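Local coordinates for enoyl-CoA hydratase/isomerase family protein (Bacillus anthracis, PDB 3KQF) that probably catalyses the reversible hydration of the double bond of enoyl-CoA thioesters in fatty-acid breakdown, at residues 79-82 against 83-87; 150-153 against 154-158; 250-253 against 254-258. One frame throughout, in Å; residues are numbered along the deposited sequence.

Three local contacts, each formed along one helix or at its end, illustrate how a helix start, a short kinked helix and a helix end are held. Along the chain they follow one another: contact 1 opens helix 81-99, contact 2 lies in helix 150-158, and contact 3 closes helix 245-255. Contacts 1 and 3 lie on opposite sides of the chain's centre, with their own centres about 57 Å apart; contact 2 is more central, about 25 Å from contact 1 and 40 Å from contact 3, centre to centre. None touches another. Contacts 1 and 2 both meet the second subunit and contact 3 meets the third, so all three lie at interfaces of the trimer.

Contact 1. Residues 79-82 against 83-87; sequences MNEE and QVRHA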
# COMPACT_ATOMS: atom_id res chain seq x y z
N MSE A 79 -15.38 22.10 -26.60
CA MSE A 79 -15.42 20.85 -27.34
C MSE A 79 -16.79 20.20 -27.20
O MSE A 79 -17.40 20.24 -26.12
CB MSE A 79 -14.37 19.85 -26.84
CG MSE A 79 -12.98 20.00 -27.39
SE MSE A 79 -11.88 18.49 -26.75
CE MSE A 79 -10.35 18.77 -27.92
N ASN A 80 -17.29 19.62 -28.28
CA ASN A 80 -18.56 18.93 -28.20
C ASN A 80 -18.32 17.55 -27.58
O ASN A 80 -17.17 17.12 -27.37
CB ASN A 80 -19.28 18.87 -29.56
CG ASN A 80 -18.54 18.06 -30.59
OD1 ASN A 80 -17.73 17.20 -30.27
ND2 ASN A 80 -18.83 18.32 -31.87
N GLU A 81 -19.40 16.87 -27.26
CA GLU A 81 -19.37 15.57 -26.62
C GLU A 81 -18.42 14.55 -27.24
O GLU A 81 -17.63 13.89 -26.54
CB GLU A 81 -20.81 15.04 -26.64
CG GLU A 81 -21.03 13.75 -25.99
CD GLU A 81 -22.47 13.28 -26.20
OE1 GLU A 81 -22.84 12.24 -25.63
OE2 GLU A 81 -23.23 13.95 -26.92
N GLU A 82 -18.47 14.42 -28.56
CA GLU A 82 -17.63 13.46 -29.28
C GLU A 82 -16.18 13.89 -29.16
O GLU A 82 -15.29 13.05 -28.97
CB GLU A 82 -18.03 13.36 -30.75
CG GLU A 82 -19.46 12.85 -30.98
CD GLU A 82 -20.55 13.88 -30.65
OE1 GLU A 82 -20.32 15.10 -30.82
OE2 GLU A 82 -21.67 13.46 -30.26
N GLN A 83 -15.93 15.19 -29.23
CA GLN A 83 -14.57 15.69 -29.09
C GLN A 83 -13.98 15.40 -27.70
O GLN A 83 -12.82 14.99 -27.58
CB GLN A 83 -14.49 17.18 -29.40
CG GLN A 83 -14.50 17.53 -30.87
CD GLN A 83 -14.33 19.02 -31.06
OE1 GLN A 83 -15.23 19.79 -30.78
NE2 GLN A 83 -13.13 19.44 -31.46
N VAL A 84 -14.78 15.61 -26.65
CA VAL A 84 -14.32 15.34 -25.29
C VAL A 84 -13.91 13.85 -25.13
O VAL A 84 -12.84 13.55 -24.64
CB VAL A 84 -15.39 15.70 -24.25
CG1 VAL A 84 -14.95 15.28 -22.84
CG2 VAL A 84 -15.71 17.20 -24.31
N ARG A 85 -14.78 12.94 -25.57
CA ARG A 85 -14.48 11.51 -25.47
C ARG A 85 -13.20 11.13 -26.21
O ARG A 85 -12.42 10.31 -25.72
CB ARG A 85 -15.64 10.66 -25.98
CG ARG A 85 -16.87 10.79 -25.15
CD ARG A 85 -17.88 9.71 -25.49
NE ARG A 85 -19.11 9.92 -24.75
CZ ARG A 85 -20.20 10.47 -25.25
NH1 ARG A 85 -20.27 10.82 -26.53
NH2 ARG A 85 -21.26 10.61 -24.46
N HIS A 86 -12.99 11.71 -27.39
CA HIS A 86 -11.80 11.42 -28.17
C HIS A 86 -10.55 11.95 -27.48
O HIS A 86 -9.52 11.27 -27.46
CB HIS A 86 -11.89 12.01 -29.59
CG HIS A 86 -10.61 11.92 -30.36
ND1 HIS A 86 -9.73 12.98 -30.46
CD2 HIS A 86 -10.03 10.89 -31.02
CE1 HIS A 86 -8.68 12.61 -31.18
NE2 HIS A 86 -8.84 11.35 -31.53
N ALA A 87 -10.64 13.15 -26.91
CA ALA A 87 -9.50 13.76 -26.23
C ALA A 87 -9.11 12.99 -24.97
O ALA A 87 -7.92 12.73 -24.74
CB ALA A 87 -9.78 15.21 -25.90
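Asn80 and Gln83 exchange two hydrogen bonds at the start of helix 81-99. Gln83 N gives its hydrogen to Asn80 OD1 at 2.9 Å, in line with the side-chain C=O, while Asn80 N donates to Gln83 OE1 at 3.2 Å, tilted 29° from the plane of that amide. The torsion of Asn80 (chi1 64°) sets CG between its own backbone N and carbonyl carbon, from where OD1 can turn back to the first turn. The two amide planes stand 75° apart and the side chains cross nearly at right angles.

Within the first turn, Glu81 and Arg85, four residues apart, run side by side and form a salt bridge. Arg85 NH2 reaches Glu81 OE1 at 2.6 Å, on the anti lone pair of the carboxylate, and NH1 adds a weak bond to the same oxygen. Both extended chains point the same way, and the end of the arginine meets OE1. The guanidinium has a second acid, since Arg85 NE pairs with Glu239 of the second subunit.

On another side of the helix, selenomethionine Met79 lies against its first turns: CB meets Val84 CG2 at 3.9 Å, and SE meets Ala87 CB at 4.0 Å. Met79 and Ala87 also touch Leu35 of helix 35-49. In the backbone, Val84 N bonds to Asn80 O at 2.9 Å. The paired bonds at Asn80 OD1 and Gln83 OE1 make Asn80 the N-cap residue of a capping box, the reciprocal pairing that satisfies amides at a helix start.

Contact 2. Residues 150-153 against 154-158; sequences GTQR and LPRLI
Gln152 lies alongside Arg156, one turn further on, and offers it two acceptors. Arg156 NH1 donates to the backbone oxygen Gln152 O at 3.0 Å and to the side-chain oxygen Gln152 OE1, also at 3.0 Å. Neither bond follows a lone pair: NH1 stands above both carbonyl planes, although Gln152 O lies in the plane of the guanidinium, at its edge. The bend of Gln152 at chi2 (-55°) carries the amide to where OE1 meets Arg156 NH1 and NE2 meets Thr151 OG1, and the two flat groups of Gln152 and Arg156 end 55° apart. The bond from Gln152 NE2 to Thr151 OG1 is 2.9 Å long, and NE2 also bonds Ala218 O of the second subunit.

Pro155 has no N-H to give Thr151 O, which interrupts the bonding of the helix and leaves a kink; its ring carbon CG instead lies 3.1 Å from Thr151 O, a buried oxygen with no hydrogen-bonding partner in the model. Gln152 O takes just a weak backbone bond, from Arg156 N at 3.5 Å, besides the one from NH1. The regular pattern resumes with Leu157 N to Arg153 O at 3.1 Å.

Arg156 NH2 bonds Gly222 O and Val225 O of the second subunit, and Thr151 OG1 bonds Glu234 there, while Arg153 forms a salt bridge with Glu99 of its own chain. Helix 150-158 touches both helices 116-123 and 160-169 through Leu154, and meets the second subunit through Thr151, Gln152 and Arg156 among others.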
# COMPACT_ATOMS: atom_id res chain seq x y z
N GLY A 150 -5.64 8.46 -12.91
CA GLY A 150 -5.41 9.00 -11.58
C GLY A 150 -6.21 8.34 -10.46
O GLY A 150 -5.70 8.18 -9.36
N THR A 151 -7.47 7.98 -10.72
CA THR A 151 -8.29 7.35 -9.67
C THR A 151 -7.86 5.91 -9.37
O THR A 151 -8.27 5.33 -8.36
CB THR A 151 -9.81 7.31 -10.05
OG1 THR A 151 -10.02 6.39 -11.11
CG2 THR A 151 -10.34 8.69 -10.43
N GLN A 152 -7.11 5.32 -10.30
CA GLN A 152 -6.63 3.93 -10.20
C GLN A 152 -5.15 3.81 -9.82
O GLN A 152 -4.79 3.06 -8.90
CB GLN A 152 -6.88 3.24 -11.53
CG GLN A 152 -8.34 3.31 -11.95
CD GLN A 152 -9.23 2.76 -10.87
OE1 GLN A 152 -9.05 1.61 -10.44
NE2 GLN A 152 -10.20 3.58 -10.40
N ARG A 153 -4.26 4.54 -10.50
CA ARG A 153 -2.83 4.46 -10.19
C ARG A 153 -2.44 5.14 -8.87
O ARG A 153 -1.52 4.68 -8.19
CB ARG A 153 -1.97 5.00 -11.34
CG ARG A 153 -2.20 4.23 -12.67
CD ARG A 153 -1.19 4.62 -13.76
NE ARG A 153 -1.40 3.85 -14.98
CZ ARG A 153 -2.15 4.25 -16.01
NH1 ARG A 153 -2.76 5.42 -16.01
NH2 ARG A 153 -2.29 3.44 -17.06
N LEU A 154 -3.14 6.20 -8.48
CA LEU A 154 -2.77 6.89 -7.25
C LEU A 154 -3.04 6.02 -6.00
O LEU A 154 -2.15 5.86 -5.19
CB LEU A 154 -3.47 8.26 -7.12
CG LEU A 154 -2.94 9.14 -5.99
CD1 LEU A 154 -1.45 9.50 -6.14
CD2 LEU A 154 -3.76 10.41 -5.85
N PRO A 155 -4.26 5.46 -5.86
CA PRO A 155 -4.42 4.65 -4.63
C PRO A 155 -3.57 3.40 -4.62
O PRO A 155 -3.20 2.91 -3.55
CB PRO A 155 -5.92 4.28 -4.63
CG PRO A 155 -6.37 4.47 -6.03
CD PRO A 155 -5.51 5.58 -6.61
N ARG A 156 -3.25 2.87 -5.80
CA ARG A 156 -2.41 1.71 -5.88
C ARG A 156 -1.01 2.03 -5.37
O ARG A 156 -0.39 1.20 -4.70
CB ARG A 156 -2.38 1.12 -7.29
CG ARG A 156 -3.63 0.33 -7.61
CD ARG A 156 -3.66 -0.13 -9.02
NE ARG A 156 -4.80 -1.05 -9.24
CZ ARG A 156 -6.07 -0.67 -9.36
NH1 ARG A 156 -6.42 0.60 -9.30
NH2 ARG A 156 -7.00 -1.59 -9.56
N LEU A 157 -0.55 3.25 -5.61
CA LEU A 157 0.82 3.64 -5.17
C LEU A 157 0.92 4.09 -3.72
O LEU A 157 1.83 3.67 -2.99
CB LEU A 157 1.38 4.75 -6.08
CG LEU A 157 2.83 5.21 -5.83
CD1 LEU A 157 3.76 4.04 -6.05
CD2 LEU A 157 3.17 6.36 -6.74
N ILE A 158 0.00 4.96 -3.29
CA ILE A 158 0.08 5.56 -1.96
C ILE A 158 -1.03 5.18 -0.97
O ILE A 158 -1.08 5.71 0.15
CB ILE A 158 0.16 7.09 -2.07
CG1 ILE A 158 -1.13 7.70 -2.62
CG2 ILE A 158 1.37 7.50 -2.92
CD1 ILE A 158 -1.11 9.23 -2.63

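Contact 3. Residues 250-253 against 254-258; sequences GLQA and FKEKR
Ordinary helical bonds run from Phe254 N to Gly250 O, from Lys255 N to Leu251 O and from Glu256 N to Gln252 O, until Lys257 turns to positive phi (46°) and the chain leaves the helix. Two bonds then reach back into the last turn: Arg258 N to Ala253 O at 3.0 Å, and a weak one from Lys257 N to Phe254 O at 3.2 Å.

In Arg258, CG lies between the backbone N and the carbonyl carbon and the chain runs extended to NE, which carries the guanidinium over Ala253. One face rests on that residue, whose CA sits 3.9 Å above the plane and over its centre, while Arg258 NH2 approaches Gln252 CG at 3.8 Å. Glu256 holds the group from the edge by a salt bridge: Arg258 NE donates to Glu256 OE1 at 2.7 Å, in the guanidinium plane, on the anti side of the carboxylate but 28° out of its plane. The second oxygen, Glu256 OE2, takes a weak bond from Gln252 NE2 at 2.8 Å, with the amide and carboxylate planes 59° apart. One carboxylate thus links a side chain of the last turn to one beyond the helix end.

Arg258 NH1 forms a further salt bridge with Glu249. Leu251 and Phe254 instead pack on Arg76 and Leu73 of the third subunit. The closing bonds and the positive phi define a Schellman motif, a standard C-terminal end of an alpha-helix, here terminating helix 245-255.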
# COMPACT_ATOMS: atom_id res chain seq x y z
N GLY A 250 27.20 -12.68 -15.68
CA GLY A 250 27.00 -12.21 -14.31
C GLY A 250 27.80 -13.07 -13.34
O GLY A 250 28.51 -12.55 -12.47
N LEU A 251 27.72 -14.38 -13.52
CA LEU A 251 28.42 -15.33 -12.68
C LEU A 251 29.94 -15.17 -12.83
O LEU A 251 30.63 -15.07 -11.83
CB LEU A 251 28.01 -16.76 -13.03
CG LEU A 251 26.55 -17.12 -12.75
CD1 LEU A 251 26.16 -18.45 -13.40
CD2 LEU A 251 26.29 -17.15 -11.25
N GLN A 252 30.43 -15.13 -14.07
CA GLN A 252 31.86 -15.00 -14.36
C GLN A 252 32.40 -13.67 -13.82
O GLN A 252 33.49 -13.63 -13.25
CB GLN A 252 32.12 -15.11 -15.87
CG GLN A 252 33.59 -15.20 -16.32
CD GLN A 252 34.24 -16.56 -16.06
OE1 GLN A 252 33.65 -17.45 -15.44
NE2 GLN A 252 35.47 -16.73 -16.55
N ALA A 253 31.64 -12.59 -14.02
CA ALA A 253 32.03 -11.27 -13.52
C ALA A 253 32.16 -11.27 -11.99
O ALA A 253 33.09 -10.70 -11.44
CB ALA A 253 31.04 -10.21 -13.97
N PHE A 254 31.22 -11.92 -11.31
CA PHE A 254 31.24 -12.01 -9.85
C PHE A 254 32.46 -12.80 -9.39
O PHE A 254 33.15 -12.40 -8.44
CB PHE A 254 29.96 -12.64 -9.33
CG PHE A 254 29.88 -12.70 -7.82
CD1 PHE A 254 29.27 -11.68 -7.11
CD2 PHE A 254 30.41 -13.78 -7.13
CE1 PHE A 254 29.18 -11.73 -5.72
CE2 PHE A 254 30.34 -13.84 -5.73
CZ PHE A 254 29.72 -12.81 -5.03
N LYS A 255 32.74 -13.91 -10.07
CA LYS A 255 33.89 -14.75 -9.74
C LYS A 255 35.20 -14.00 -9.98
O LYS A 255 36.14 -14.09 -9.18
CB LYS A 255 33.89 -16.04 -10.59
CG LYS A 255 34.91 -17.08 -10.12
CD LYS A 255 35.00 -18.30 -11.03
CE LYS A 255 35.67 -17.96 -12.36
NZ LYS A 255 35.93 -19.18 -13.18
N GLU A 256 35.27 -13.27 -11.09
CA GLU A 256 36.46 -12.49 -11.45
C GLU A 256 36.50 -11.09 -10.81
O GLU A 256 37.39 -10.30 -11.10
CB GLU A 256 36.57 -12.36 -12.97
CG GLU A 256 36.71 -13.69 -13.71
CD GLU A 256 36.83 -13.53 -15.23
OE1 GLU A 256 36.67 -12.40 -15.73
OE2 GLU A 256 37.08 -14.53 -15.92
N LYS A 257 35.52 -10.79 -9.95
CA LYS A 257 35.45 -9.49 -9.27
C LYS A 257 35.69 -8.30 -10.22
O LYS A 257 36.53 -7.44 -9.96
CB LYS A 257 36.42 -9.46 -8.07
CG LYS A 257 36.04 -10.44 -6.95
CD LYS A 257 37.01 -10.35 -5.76
CE LYS A 257 36.59 -11.28 -4.63
NZ LYS A 257 37.53 -11.23 -3.48
N ARG A 258 34.95 -8.29 -11.32
CA ARG A 258 35.02 -7.21 -12.32
C ARG A 258 33.59 -6.83 -12.70
O ARG A 258 32.65 -7.55 -12.36
CB ARG A 258 35.75 -7.68 -13.58
CG ARG A 258 35.03 -8.82 -14.30
CD ARG A 258 35.62 -9.11 -15.64
NE ARG A 258 35.02 -10.30 -16.22
CZ ARG A 258 33.87 -10.34 -16.88
NH1 ARG A 258 33.16 -9.23 -17.09
NH2 ARG A 258 33.43 -11.50 -17.35